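Local coordinates for protein ATP-dependent DNA helicase PIF1 (Candida albicans, PDB 7OTJ) that probably couples ATP hydrolysis to 5'-to-3' unwinding of DNA, including G-quadruplexes, to keep nuclear and mitochondrial genomes stable, at residues C142-Q147 and Q475-L480; K193-F198 and V484-L489; V232-Y237 and Q458-V463; V464-K469 and V491-R496. All blocks are in the same frame, centred on the assembly; numbering follows the deposited sequence.

Contact 1 of 4, residues C142-Q147 and Q475-L480. With ALF (tetrafluoroaluminate ion), chain F.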
loop_
_atom_site.group_PDB
_atom_site.type_symbol
_atom_site.label_atom_id
_atom_site.label_comp_id
_atom_site.label_asym_id
_atom_site.label_seq_id
_atom_site.Cartn_x
_atom_site.Cartn_y
_atom_site.Cartn_z
ATOM N N CYS A 142 -3.360 -8.103 -10.694
ATOM C CA CYS A 142 -2.824 -6.917 -11.344
ATOM C C CYS A 142 -1.510 -6.542 -10.680
ATOM O O CYS A 142 -1.455 -6.400 -9.455
ATOM C CB CYS A 142 -3.826 -5.761 -11.262
ATOM S SG CYS A 142 -3.210 -4.181 -11.849
ATOM N N GLY A 143 -0.456 -6.386 -11.473
ATOM C CA GLY A 143 0.814 -5.970 -10.911
ATOM C C GLY A 143 1.959 -6.240 -11.873
ATOM O O GLY A 143 1.758 -6.394 -13.077
ATOM N N ASP A 144 3.161 -6.301 -11.300
ATOM C CA ASP A 144 4.395 -6.364 -12.078
ATOM C C ASP A 144 5.397 -7.161 -11.258
ATOM O O ASP A 144 5.824 -6.700 -10.196
ATOM C CB ASP A 144 4.910 -4.958 -12.389
ATOM C CG ASP A 144 6.196 -4.962 -13.214
ATOM O OD1 ASP A 144 6.567 -6.027 -13.759
ATOM O OD2 ASP A 144 6.841 -3.890 -13.315
ATOM N N PHE A 145 5.744 -8.365 -11.720
ATOM C CA PHE A 145 6.642 -9.202 -10.933
ATOM C C PHE A 145 8.100 -8.741 -10.983
ATOM O O PHE A 145 8.916 -9.265 -10.216
ATOM C CB PHE A 145 6.526 -10.668 -11.368
ATOM C CG PHE A 145 5.233 -11.326 -10.943
ATOM C CD1 PHE A 145 5.011 -11.666 -9.616
ATOM C CD2 PHE A 145 4.242 -11.609 -11.872
ATOM C CE1 PHE A 145 3.824 -12.270 -9.222
ATOM C CE2 PHE A 145 3.056 -12.213 -11.484
ATOM C CZ PHE A 145 2.844 -12.543 -10.160
ATOM N N TYR A 146 8.451 -7.777 -11.845
ATOM C CA TYR A 146 9.768 -7.149 -11.759
ATOM C C TYR A 146 9.860 -6.176 -10.591
ATOM O O TYR A 146 10.950 -5.665 -10.309
ATOM C CB TYR A 146 10.119 -6.417 -13.063
ATOM C CG TYR A 146 10.678 -7.317 -14.143
ATOM C CD1 TYR A 146 11.730 -8.177 -13.874
ATOM C CD2 TYR A 146 10.141 -7.319 -15.426
ATOM C CE1 TYR A 146 12.245 -9.010 -14.852
ATOM C CE2 TYR A 146 10.645 -8.151 -16.410
ATOM C CZ TYR A 146 11.698 -8.996 -16.115
ATOM O OH TYR A 146 12.212 -9.832 -17.082
ATOM N N GLN A 147 8.747 -5.917 -9.919
ATOM C CA GLN A 147 8.686 -5.077 -8.736
ATOM C C GLN A 147 8.878 -5.967 -7.504
ATOM O O GLN A 147 9.339 -7.105 -7.612
ATOM C CB GLN A 147 7.397 -4.256 -8.758
ATOM C CG GLN A 147 7.331 -3.325 -9.989
ATOM C CD GLN A 147 6.269 -2.240 -9.893
ATOM O OE1 GLN A 147 5.845 -1.863 -8.803
ATOM N NE2 GLN A 147 5.842 -1.729 -11.041
ATOM N N GLN A 475 13.745 -3.612 -5.799
ATOM C CA GLN A 475 13.611 -2.463 -4.903
ATOM C C GLN A 475 14.138 -1.178 -5.546
ATOM O O GLN A 475 13.542 -0.105 -5.386
ATOM C CB GLN A 475 14.324 -2.750 -3.582
ATOM C CG GLN A 475 13.885 -1.874 -2.419
ATOM C CD GLN A 475 14.450 -2.354 -1.093
ATOM O OE1 GLN A 475 15.488 -3.019 -1.051
ATOM N NE2 GLN A 475 13.763 -2.031 -0.003
ATOM N N ALA A 476 15.268 -1.254 -6.255
ATOM C CA ALA A 476 15.744 -0.078 -6.976
ATOM C C ALA A 476 14.743 0.331 -8.052
ATOM O O ALA A 476 14.383 1.508 -8.166
ATOM C CB ALA A 476 17.133 -0.336 -7.572
ATOM N N TYR A 477 14.258 -0.638 -8.836
ATOM C CA TYR A 477 13.322 -0.327 -9.916
ATOM C C TYR A 477 12.058 0.353 -9.395
ATOM O O TYR A 477 11.606 1.357 -9.959
ATOM C CB TYR A 477 12.958 -1.591 -10.696
ATOM C CG TYR A 477 11.918 -1.320 -11.752
ATOM C CD1 TYR A 477 12.170 -0.418 -12.778
ATOM C CD2 TYR A 477 10.675 -1.942 -11.715
ATOM C CE1 TYR A 477 11.219 -0.148 -13.738
ATOM C CE2 TYR A 477 9.721 -1.681 -12.673
ATOM C CZ TYR A 477 9.996 -0.783 -13.682
ATOM O OH TYR A 477 9.045 -0.524 -14.640
ATOM N N VAL A 478 11.442 -0.211 -8.348
ATOM C CA VAL A 478 10.260 0.411 -7.745
ATOM C C VAL A 478 10.577 1.827 -7.279
ATOM O O VAL A 478 9.839 2.775 -7.573
ATOM C CB VAL A 478 9.718 -0.455 -6.591
ATOM C CG1 VAL A 478 8.622 0.274 -5.841
ATOM C CG2 VAL A 478 9.192 -1.766 -7.123
ATOM N N ALA A 479 11.698 1.994 -6.574
ATOM C CA ALA A 479 12.052 3.303 -6.028
ATOM C C ALA A 479 12.218 4.329 -7.136
ATOM O O ALA A 479 11.583 5.389 -7.118
ATOM C CB ALA A 479 13.334 3.202 -5.201
ATOM N N LEU A 480 13.062 4.028 -8.118
ATOM C CA LEU A 480 13.323 5.005 -9.162
ATOM C C LEU A 480 12.117 5.239 -10.067
ATOM O O LEU A 480 12.000 6.327 -10.640
ATOM C CB LEU A 480 14.540 4.564 -9.981
ATOM C CG LEU A 480 15.812 4.377 -9.136
ATOM C CD1 LEU A 480 16.996 3.898 -9.961
ATOM C CD2 LEU A 480 16.151 5.665 -8.393
HETATM AL AL ALF F . 2.939 0.879 -10.352
HETATM F F1 ALF F . 1.566 0.040 -9.588
HETATM F F2 ALF F . 4.310 1.735 -11.114
HETATM F F3 ALF F . 3.120 -0.518 -11.449
HETATM F F4 ALF F . 2.719 2.316 -9.316
HETATM O O HOH W 1 4.101 -0.349 -8.616
#

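Contact 2 of 4, residues K193-F198 and V484-L489. With PO4 (phosphate ion), chain Q.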
loop_
_atom_site.group_PDB
_atom_site.type_symbol
_atom_site.label_atom_id
_atom_site.label_comp_id
_atom_site.label_asym_id
_atom_site.label_seq_id
_atom_site.Cartn_x
_atom_site.Cartn_y
_atom_site.Cartn_z
ATOM N N LYS A 193 5.853 9.688 -19.238
ATOM C CA LYS A 193 5.663 9.710 -20.689
ATOM C C LYS A 193 6.405 10.864 -21.354
ATOM O O LYS A 193 6.791 10.760 -22.526
ATOM C CB LYS A 193 4.173 9.787 -21.022
ATOM C CG LYS A 193 3.854 9.575 -22.497
ATOM C CD LYS A 193 2.355 9.480 -22.727
ATOM C CE LYS A 193 2.040 9.082 -24.159
ATOM N NZ LYS A 193 2.619 7.753 -24.497
ATOM N N GLY A 194 6.636 11.957 -20.626
ATOM C CA GLY A 194 7.255 13.124 -21.233
ATOM C C GLY A 194 8.721 12.949 -21.575
ATOM O O GLY A 194 9.252 13.710 -22.388
ATOM N N ASP A 195 9.389 11.965 -20.982
ATOM C CA ASP A 195 10.845 11.857 -21.052
ATOM C C ASP A 195 11.204 10.449 -21.508
ATOM O O ASP A 195 11.314 9.535 -20.685
ATOM C CB ASP A 195 11.465 12.180 -19.700
ATOM C CG ASP A 195 12.973 12.192 -19.734
ATOM O OD1 ASP A 195 13.573 11.937 -20.804
ATOM O OD2 ASP A 195 13.562 12.464 -18.670
ATOM N N GLN A 196 11.422 10.288 -22.813
ATOM C CA GLN A 196 11.615 8.946 -23.352
ATOM C C GLN A 196 12.905 8.323 -22.837
ATOM O O GLN A 196 12.943 7.120 -22.550
ATOM C CB GLN A 196 11.606 8.979 -24.878
ATOM C CG GLN A 196 11.817 7.611 -25.509
ATOM C CD GLN A 196 10.785 6.581 -25.064
ATOM O OE1 GLN A 196 9.599 6.884 -24.943
ATOM N NE2 GLN A 196 11.237 5.355 -24.818
ATOM N N ARG A 197 13.961 9.131 -22.684
ATOM C CA ARG A 197 15.213 8.624 -22.137
ATOM C C ARG A 197 15.013 8.090 -20.728
ATOM O O ARG A 197 15.529 7.022 -20.383
ATOM C CB ARG A 197 16.269 9.733 -22.145
ATOM C CG ARG A 197 17.555 9.386 -21.412
ATOM C CD ARG A 197 18.249 8.224 -22.081
ATOM N NE ARG A 197 19.410 7.749 -21.337
ATOM C CZ ARG A 197 19.991 6.573 -21.538
ATOM N NH1 ARG A 197 19.512 5.707 -22.418
ATOM N NH2 ARG A 197 21.081 6.258 -20.842
ATOM N N PHE A 198 14.257 8.820 -19.905
ATOM C CA PHE A 198 13.939 8.342 -18.565
ATOM C C PHE A 198 13.248 6.984 -18.622
ATOM O O PHE A 198 13.573 6.081 -17.842
ATOM C CB PHE A 198 13.065 9.370 -17.840
ATOM C CG PHE A 198 12.939 9.136 -16.360
ATOM C CD1 PHE A 198 13.866 8.363 -15.679
ATOM C CD2 PHE A 198 11.886 9.686 -15.646
ATOM C CE1 PHE A 198 13.749 8.147 -14.317
ATOM C CE2 PHE A 198 11.762 9.470 -14.282
ATOM C CZ PHE A 198 12.694 8.701 -13.619
ATOM N N VAL A 484 7.743 11.051 -11.493
ATOM C CA VAL A 484 7.154 11.520 -12.742
ATOM C C VAL A 484 8.245 11.902 -13.738
ATOM O O VAL A 484 8.185 11.541 -14.919
ATOM C CB VAL A 484 6.198 12.693 -12.460
ATOM C CG1 VAL A 484 5.759 13.375 -13.754
ATOM C CG2 VAL A 484 4.994 12.204 -11.671
ATOM N N SER A 485 9.263 12.629 -13.285
ATOM C CA SER A 485 10.295 13.127 -14.184
ATOM C C SER A 485 11.642 13.131 -13.482
ATOM O O SER A 485 11.728 13.128 -12.252
ATOM C CB SER A 485 9.978 14.535 -14.678
ATOM O OG SER A 485 10.051 15.446 -13.600
ATOM N N ARG A 486 12.704 13.150 -14.287
ATOM C CA ARG A 486 14.037 13.257 -13.708
ATOM C C ARG A 486 14.250 14.606 -13.036
ATOM O O ARG A 486 14.977 14.688 -12.041
ATOM C CB ARG A 486 15.101 13.035 -14.778
ATOM C CG ARG A 486 15.267 11.582 -15.181
ATOM C CD ARG A 486 16.361 11.434 -16.212
ATOM N NE ARG A 486 15.943 11.941 -17.510
ATOM C CZ ARG A 486 16.720 11.985 -18.583
ATOM N NH1 ARG A 486 18.004 11.665 -18.523
ATOM N NH2 ARG A 486 16.193 12.347 -19.749
ATOM N N ALA A 487 13.609 15.664 -13.538
ATOM C CA ALA A 487 13.781 16.978 -12.921
ATOM C C ALA A 487 13.228 17.016 -11.503
ATOM O O ALA A 487 13.650 17.857 -10.702
ATOM C CB ALA A 487 13.123 18.064 -13.768
ATOM N N GLY A 488 12.273 16.145 -11.176
ATOM C CA GLY A 488 11.806 16.104 -9.805
ATOM C C GLY A 488 12.291 14.885 -9.052
ATOM O O GLY A 488 11.680 14.477 -8.065
ATOM N N LEU A 489 13.427 14.330 -9.470
ATOM C CA LEU A 489 13.991 13.142 -8.842
ATOM C C LEU A 489 15.453 13.378 -8.499
ATOM O O LEU A 489 16.234 13.797 -9.356
ATOM C CB LEU A 489 13.872 11.924 -9.766
ATOM C CG LEU A 489 14.742 10.713 -9.418
ATOM C CD1 LEU A 489 14.266 10.055 -8.136
ATOM C CD2 LEU A 489 14.748 9.727 -10.565
HETATM P P PO4 Q . 18.312 14.851 -21.559
HETATM O O1 PO4 Q . 17.648 13.523 -21.847
HETATM O O2 PO4 Q . 18.219 15.186 -20.088
HETATM O O3 PO4 Q . 17.669 15.941 -22.389
HETATM O O4 PO4 Q . 19.770 14.760 -21.926
#

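Contact 3 of 4, residues V232-Y237 and Q458-V463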
loop_
_atom_site.group_PDB
_atom_site.type_symbol
_atom_site.label_atom_id
_atom_site.label_comp_id
_atom_site.label_asym_id
_atom_site.label_seq_id
_atom_site.Cartn_x
_atom_site.Cartn_y
_atom_site.Cartn_z
ATOM N N VAL A 232 7.424 20.058 -0.547
ATOM C CA VAL A 232 8.321 19.175 0.193
ATOM C C VAL A 232 8.517 17.900 -0.624
ATOM O O VAL A 232 7.530 17.249 -0.996
ATOM C CB VAL A 232 7.766 18.869 1.597
ATOM C CG1 VAL A 232 8.076 20.011 2.541
ATOM C CG2 VAL A 232 6.267 18.636 1.528
ATOM N N PRO A 233 9.751 17.511 -0.936
ATOM C CA PRO A 233 9.966 16.271 -1.694
ATOM C C PRO A 233 9.897 15.043 -0.794
ATOM O O PRO A 233 10.386 15.047 0.340
ATOM C CB PRO A 233 11.375 16.456 -2.279
ATOM C CG PRO A 233 12.058 17.374 -1.320
ATOM C CD PRO A 233 10.995 18.280 -0.748
ATOM N N SER A 234 9.264 13.988 -1.305
ATOM C CA SER A 234 9.178 12.737 -0.566
ATOM C C SER A 234 10.532 12.039 -0.548
ATOM O O SER A 234 11.309 12.116 -1.502
ATOM C CB SER A 234 8.136 11.805 -1.188
ATOM O OG SER A 234 6.879 12.438 -1.325
ATOM N N GLU A 235 10.823 11.369 0.562
ATOM C CA GLU A 235 12.076 10.647 0.731
ATOM C C GLU A 235 11.793 9.148 0.799
ATOM O O GLU A 235 11.022 8.695 1.653
ATOM C CB GLU A 235 12.805 11.130 1.988
ATOM C CG GLU A 235 13.081 12.637 2.009
ATOM C CD GLU A 235 14.015 13.064 3.135
ATOM O OE1 GLU A 235 13.972 14.248 3.539
ATOM O OE2 GLU A 235 14.794 12.216 3.619
ATOM N N LEU A 236 12.438 8.380 -0.078
ATOM C CA LEU A 236 12.288 6.930 -0.114
ATOM C C LEU A 236 13.561 6.269 0.390
ATOM O O LEU A 236 14.661 6.632 -0.033
ATOM C CB LEU A 236 11.984 6.442 -1.533
ATOM C CG LEU A 236 10.704 6.953 -2.190
ATOM C CD1 LEU A 236 10.485 6.262 -3.525
ATOM C CD2 LEU A 236 9.521 6.739 -1.265
ATOM N N TYR A 237 13.405 5.272 1.260
ATOM C CA TYR A 237 14.526 4.506 1.788
ATOM C C TYR A 237 14.165 3.029 1.802
ATOM O O TYR A 237 12.994 2.651 1.718
ATOM C CB TYR A 237 14.908 4.946 3.200
ATOM C CG TYR A 237 15.285 6.402 3.311
ATOM C CD1 TYR A 237 14.321 7.364 3.556
ATOM C CD2 TYR A 237 16.606 6.815 3.169
ATOM C CE1 TYR A 237 14.655 8.695 3.655
ATOM C CE2 TYR A 237 16.946 8.144 3.269
ATOM C CZ TYR A 237 15.966 9.081 3.512
ATOM O OH TYR A 237 16.295 10.413 3.609
ATOM N N GLN A 458 2.544 4.134 -5.724
ATOM C CA GLN A 458 2.364 5.573 -5.643
ATOM C C GLN A 458 3.041 6.271 -6.818
ATOM O O GLN A 458 3.998 5.762 -7.411
ATOM C CB GLN A 458 2.913 6.112 -4.319
ATOM C CG GLN A 458 2.206 5.565 -3.082
ATOM C CD GLN A 458 0.736 5.938 -3.030
ATOM O OE1 GLN A 458 0.353 7.053 -3.387
ATOM N NE2 GLN A 458 -0.100 4.999 -2.589
ATOM N N THR A 459 2.527 7.451 -7.143
ATOM C CA THR A 459 3.146 8.364 -8.092
ATOM C C THR A 459 3.604 9.597 -7.325
ATOM O O THR A 459 2.821 10.187 -6.570
ATOM C CB THR A 459 2.167 8.751 -9.202
ATOM O OG1 THR A 459 1.880 7.603 -10.011
ATOM C CG2 THR A 459 2.751 9.840 -10.074
ATOM N N LEU A 460 4.868 9.978 -7.504
ATOM C CA LEU A 460 5.469 11.078 -6.760
ATOM C C LEU A 460 6.044 12.097 -7.734
ATOM O O LEU A 460 6.924 11.765 -8.537
ATOM C CB LEU A 460 6.559 10.560 -5.821
ATOM C CG LEU A 460 6.136 9.413 -4.903
ATOM C CD1 LEU A 460 7.329 8.770 -4.231
ATOM C CD2 LEU A 460 5.161 9.927 -3.868
ATOM N N SER A 461 5.553 13.337 -7.652
ATOM C CA SER A 461 6.072 14.402 -8.502
ATOM C C SER A 461 7.528 14.707 -8.176
ATOM O O SER A 461 8.385 14.722 -9.067
ATOM C CB SER A 461 5.219 15.659 -8.339
ATOM O OG SER A 461 3.982 15.518 -9.001
ATOM N N LYS A 462 7.827 14.933 -6.898
ATOM C CA LYS A 462 9.164 15.300 -6.451
ATOM C C LYS A 462 9.582 14.341 -5.347
ATOM O O LYS A 462 8.879 14.206 -4.341
ATOM C CB LYS A 462 9.190 16.751 -5.975
ATOM C CG LYS A 462 8.886 17.727 -7.104
ATOM C CD LYS A 462 9.064 19.168 -6.689
ATOM C CE LYS A 462 8.690 20.106 -7.826
ATOM N NZ LYS A 462 9.360 19.750 -9.110
ATOM N N VAL A 463 10.711 13.664 -5.544
ATOM C CA VAL A 463 11.117 12.580 -4.655
ATOM C C VAL A 463 12.635 12.456 -4.684
ATOM O O VAL A 463 13.258 12.531 -5.748
ATOM C CB VAL A 463 10.419 11.253 -5.046
ATOM C CG1 VAL A 463 10.571 10.977 -6.538
ATOM C CG2 VAL A 463 10.944 10.085 -4.218
#

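Contact 4 of 4, residues V464-K469 and V491-R496. With K (potassium ion), chain I; PO4 (phosphate ion), chain R.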
loop_
_atom_site.group_PDB
_atom_site.type_symbol
_atom_site.label_atom_id
_atom_site.label_comp_id
_atom_site.label_asym_id
_atom_site.label_seq_id
_atom_site.Cartn_x
_atom_site.Cartn_y
_atom_site.Cartn_z
ATOM N N VAL A 464 13.235 12.269 -3.511
ATOM C CA VAL A 464 14.650 11.932 -3.395
ATOM C C VAL A 464 14.750 10.481 -2.944
ATOM O O VAL A 464 14.126 10.085 -1.952
ATOM C CB VAL A 464 15.407 12.877 -2.439
ATOM C CG1 VAL A 464 14.612 13.160 -1.188
ATOM C CG2 VAL A 464 16.744 12.274 -2.070
ATOM N N VAL A 465 15.512 9.687 -3.690
ATOM C CA VAL A 465 15.659 8.256 -3.455
ATOM C C VAL A 465 17.076 7.999 -2.964
ATOM O O VAL A 465 18.050 8.364 -3.634
ATOM C CB VAL A 465 15.363 7.436 -4.720
ATOM C CG1 VAL A 465 15.668 5.956 -4.476
ATOM C CG2 VAL A 465 13.918 7.624 -5.150
ATOM N N ASP A 466 17.195 7.376 -1.796
ATOM C CA ASP A 466 18.485 7.021 -1.219
ATOM C C ASP A 466 18.631 5.511 -1.324
ATOM O O ASP A 466 17.964 4.764 -0.601
ATOM C CB ASP A 466 18.594 7.485 0.231
ATOM C CG ASP A 466 19.964 7.203 0.834
ATOM O OD1 ASP A 466 20.834 6.661 0.120
ATOM O OD2 ASP A 466 20.174 7.521 2.024
ATOM N N MET A 467 19.496 5.062 -2.232
ATOM C CA MET A 467 19.658 3.647 -2.522
ATOM C C MET A 467 20.631 2.951 -1.578
ATOM O O MET A 467 21.041 1.819 -1.861
ATOM C CB MET A 467 20.105 3.471 -3.971
ATOM C CG MET A 467 19.100 4.050 -4.945
ATOM S SD MET A 467 19.596 3.901 -6.656
ATOM C CE MET A 467 19.972 2.158 -6.758
ATOM N N LYS A 468 20.945 3.572 -0.436
ATOM C CA LYS A 468 22.065 3.133 0.394
ATOM C C LYS A 468 21.875 1.702 0.886
ATOM O O LYS A 468 22.784 0.871 0.776
ATOM C CB LYS A 468 22.238 4.088 1.579
ATOM C CG LYS A 468 23.562 3.956 2.343
ATOM C CD LYS A 468 24.627 4.890 1.765
ATOM C CE LYS A 468 25.892 4.955 2.616
ATOM N NZ LYS A 468 26.802 6.058 2.160
ATOM N N LYS A 469 20.697 1.391 1.430
ATOM C CA LYS A 469 20.461 0.104 2.073
ATOM C C LYS A 469 19.612 -0.842 1.225
ATOM O O LYS A 469 19.027 -1.781 1.770
ATOM C CB LYS A 469 19.802 0.305 3.441
ATOM C CG LYS A 469 20.630 1.084 4.451
ATOM C CD LYS A 469 21.986 0.423 4.684
ATOM C CE LYS A 469 22.890 1.276 5.571
ATOM N NZ LYS A 469 24.250 0.680 5.737
ATOM N N VAL A 491 18.685 11.120 -6.867
ATOM C CA VAL A 491 19.123 9.762 -6.568
ATOM C C VAL A 491 20.422 9.844 -5.781
ATOM O O VAL A 491 21.404 10.438 -6.247
ATOM C CB VAL A 491 19.310 8.922 -7.840
ATOM C CG1 VAL A 491 19.802 7.523 -7.479
ATOM C CG2 VAL A 491 18.006 8.845 -8.627
ATOM N N LEU A 492 20.420 9.274 -4.582
ATOM C CA LEU A 492 21.603 9.222 -3.739
ATOM C C LEU A 492 22.132 7.795 -3.668
ATOM O O LEU A 492 21.358 6.839 -3.537
ATOM C CB LEU A 492 21.297 9.744 -2.330
ATOM C CG LEU A 492 20.803 11.193 -2.228
ATOM C CD1 LEU A 492 20.474 11.546 -0.787
ATOM C CD2 LEU A 492 21.813 12.171 -2.807
ATOM N N ASN A 493 23.456 7.664 -3.770
ATOM C CA ASN A 493 24.166 6.397 -3.586
ATOM C C ASN A 493 23.736 5.336 -4.596
ATOM O O ASN A 493 23.661 4.149 -4.274
ATOM C CB ASN A 493 23.985 5.879 -2.159
ATOM C CG ASN A 493 24.560 6.821 -1.127
ATOM O OD1 ASN A 493 25.776 6.871 -0.930
ATOM N ND2 ASN A 493 23.691 7.571 -0.456
ATOM N N PHE A 494 23.533 5.754 -5.846
ATOM C CA PHE A 494 23.170 4.815 -6.898
ATOM C C PHE A 494 24.328 3.869 -7.174
ATOM O O PHE A 494 25.495 4.264 -7.144
ATOM C CB PHE A 494 22.790 5.545 -8.189
ATOM C CG PHE A 494 22.435 4.615 -9.324
ATOM C CD1 PHE A 494 23.416 4.090 -10.154
ATOM C CD2 PHE A 494 21.116 4.253 -9.553
ATOM C CE1 PHE A 494 23.089 3.222 -11.180
ATOM C CE2 PHE A 494 20.783 3.388 -10.578
ATOM C CZ PHE A 494 21.771 2.873 -11.394
ATOM N N ASN A 495 23.998 2.605 -7.422
ATOM C CA ASN A 495 25.006 1.623 -7.793
ATOM C C ASN A 495 24.311 0.435 -8.448
ATOM O O ASN A 495 23.250 0.008 -7.990
ATOM C CB ASN A 495 25.810 1.190 -6.562
ATOM C CG ASN A 495 27.109 0.522 -6.919
ATOM O OD1 ASN A 495 27.198 -0.200 -7.913
ATOM N ND2 ASN A 495 28.131 0.751 -6.105
ATOM N N ARG A 496 24.913 -0.088 -9.523
ATOM C CA ARG A 496 24.339 -1.238 -10.222
ATOM C C ARG A 496 24.202 -2.454 -9.317
ATOM O O ARG A 496 23.275 -3.256 -9.491
ATOM C CB ARG A 496 25.186 -1.591 -11.445
ATOM C CG ARG A 496 24.928 -0.684 -12.631
ATOM C CD ARG A 496 25.861 -0.981 -13.790
ATOM N NE ARG A 496 27.173 -0.375 -13.604
ATOM C CZ ARG A 496 28.079 -0.250 -14.564
ATOM N NH1 ARG A 496 27.850 -0.690 -15.791
ATOM N NH2 ARG A 496 29.242 0.337 -14.289
HETATM K K K I . 18.106 2.749 1.584
HETATM P P PO4 R . 27.938 2.661 -11.025
HETATM O O1 PO4 R . 27.327 1.757 -9.985
HETATM O O2 PO4 R . 28.258 1.843 -12.253
HETATM O O3 PO4 R . 26.962 3.756 -11.384
HETATM O O4 PO4 R . 29.203 3.273 -10.469
#

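Contact 1 of 4, residues C142-Q147 and Q475-L480
The nucleotide cleft between two RecA-like domains is where Gln147 and Asp144, on the loop after strand 138-143 (by sequence probably helicase motif III), meet Tyr477 and Val478 of helix 475-481 (probably motif VI). Gln147 touches both helix residues. Its CB lies 3.5 Å from CG2 of Val478, and its CG is 4.0 Å from CE2 of Tyr477, at the edge of that ring. With CG anti to the carbonyl carbon (chi1 -61°) and the chain extended beyond it, the amide runs on past the helix to the bound tetrafluoroaluminate, a transition-state mimic of the gamma phosphate, where Gln147 NE2 donates to F3 of the ion at 3.0 Å. The same nitrogen also bonds Asp144 OD2 at 3.3 Å, entering on the anti lone pair of that oxygen, so the amide is held from two directions. Asp144 itself stands at the rim of the tyrosine: OD2 lies 3.7 Å from Tyr477 CE2, near the ring plane, with carboxylate and ring 84° apart. Its other oxygen, OD1, accepts from Tyr146 N at 3.2 Å from above the carboxylate plane, an Asx turn that fits the type I turn from Asp144 to Gln147. A salt bridge from OD2 to Arg206 adds a third partner to that carboxylate, while the phenol OH of Tyr477 bonds Ala27 N of the phosphate-binding loop. Around the contact, Tyr146 stacks on Tyr509 of helix 503-511, Val478 packs on Ile452 of helix 452-455, and strand 138-143 sits between 103-107 and 21-25 in the six-stranded sheet.

Contact 2 of 4, residues K193-F198 and V484-L489
Arg486 runs over Phe198 in the opposite direction and ends on Asp195. From CB the chain leaves with CG anti to the carbonyl carbon (chi1 -75°), which sets CG over one face of the Phe198 ring, 3.6 Å from the centroid: a CH-pi contact. CD stays above the plane of the same ring, 4.0 Å from Phe198 CD1. A bend at chi3 then turns the guanidinium toward Asp195, which it takes side-on and nearly coplanar. NE donates to Asp195 OD2 at 2.7 Å; NH2 reaches both oxygens, OD2 close to the guanidinium plane and OD1 tilted from it. This salt bridge therefore puts two donors on OD2. NH2 also bonds O1 of a phosphate ion at 2.8 Å, probably a guest from the crystallisation liquor, and NH1 rests against Arg197 CG at 3.7 Å, while the charged end of Arg197 pairs with Asp217. Leu489 CD2 touches the far end of the phenylalanine ring obliquely, at Phe198 CZ (3.8 Å). Asp195 has a second task, its OD1 accepting a weak bond from Phe198 N. It is a helix N-cap joined by a side-on Asp-Arg salt bridge, tying helix 196-204 to the loop between helix 475-481 and strand 489-492.

Contact 3 of 4, residues V232-Y237 and Q458-V463
Leu236 overlaps Val463 with its branch point: CG sits 3.7 Å from Val463 CG2, and CD1 continues to Leu460, where it meets CD1 tip to tip at 4.1 Å. Val463 offers that methyl because CG2 is anti to its own backbone N, with CG1 between N and the carbonyl carbon (chi1 50°); CG2 also comes within 3.4 Å of Ser234 O. Leu460 spreads its two methyls between partners, CD1 to Leu236 and CD2 to the hydroxyl oxygen of Ser234 at 4.0 Å, so it covers this face of the sheet beside both residues.

The backbones join just as strand 463-466 begins. Ser234 and Val463 form a parallel bridge, their side chains on one face, and Ser234 N donates to Lys462 O at 3.1 Å. Two CA-H...O contacts flank this bond, Pro233 CA to Lys462 O at 3.5 Å and Val463 CA to Ser234 O at 3.2 Å. Pro233 brings its CB alongside the same Lys462 carbonyl, so that oxygen is covered by the proline as well as bonded by the serine amide.

The start of 458-463 lies at the nucleotide site: Gln458 touches the tetrafluoroaluminate, and Thr459 touches the ADP while its hydroxyl bonds Arg191. By sequence this part probably belongs to helicase motif V. In the parallel four-stranded sheet, 234-237 lies between 449-451 and 463-466, with Glu235 and Tyr237 against helix 240-253 and Leu236 against Ile452 and Ser455 of helix 452-455.

Contact 4 of 4, residues V464-K469 and V491-R496
Met467 and Phe494 run side by side, pointing the same way. With CG anti to the carbonyl carbon (chi1 -60°) and SD extended beyond it, the methionine brings SD to the ring obliquely, 4.5 Å from the centroid, in a Met-aromatic contact. The bend at chi3 lays CE alongside the ring, 3.7 Å from Phe494 CD2, and SD also packs on Val491 CG1 at 3.7 Å. Asp466 and Asn493 meet with carboxylate and amide planes 29° apart. Asn493 ND2 donates to Asp466 OD1 at 3.1 Å from above the carboxylate plane, while the aliphatic part of Lys468 crosses the asparagine, CD 3.5 Å from Asn493 CG, and NZ makes a weak bond to Asn493 OD1. The strands themselves pair in parallel: Leu492 N donates to Val465 O at 2.7 Å, and Met467 N to Leu492 O at 2.9 Å. Asp466 O also binds a potassium ion at 3.0 Å, a site it shares with Glu242. Past the strand, Arg496 bonds a phosphate ion, probably from the crystallisation liquor, through its backbone N and more weakly through NE and NH2. Helix 475-481 links the two strands and packs on Val465, Met467, Val491 and Phe494, making a beta-alpha-beta unit of a RecA-like domain.

How the contacts relate
Contact 1 is the buried one, set at the ATP-site cleft between two domains; contacts 2, 3 and 4 are partly buried, and contact 4 includes several exposed residues. Contacts 3 and 4 share one parallel sheet and rely on backbone bonding, continued between them by Ser234 O to Val464 N. Helix 475-481, half of contact 1, packs on the sheet through Ala479 on Val465 and Leu480 on Val491, so it joins contacts 1 and 4. Contact 2 differs in chemistry, with a salt bridge and a CH-pi contact at the periphery, yet its loop reaches contact 3 through a probable hydrogen bond between Gly488 O and Val463 N.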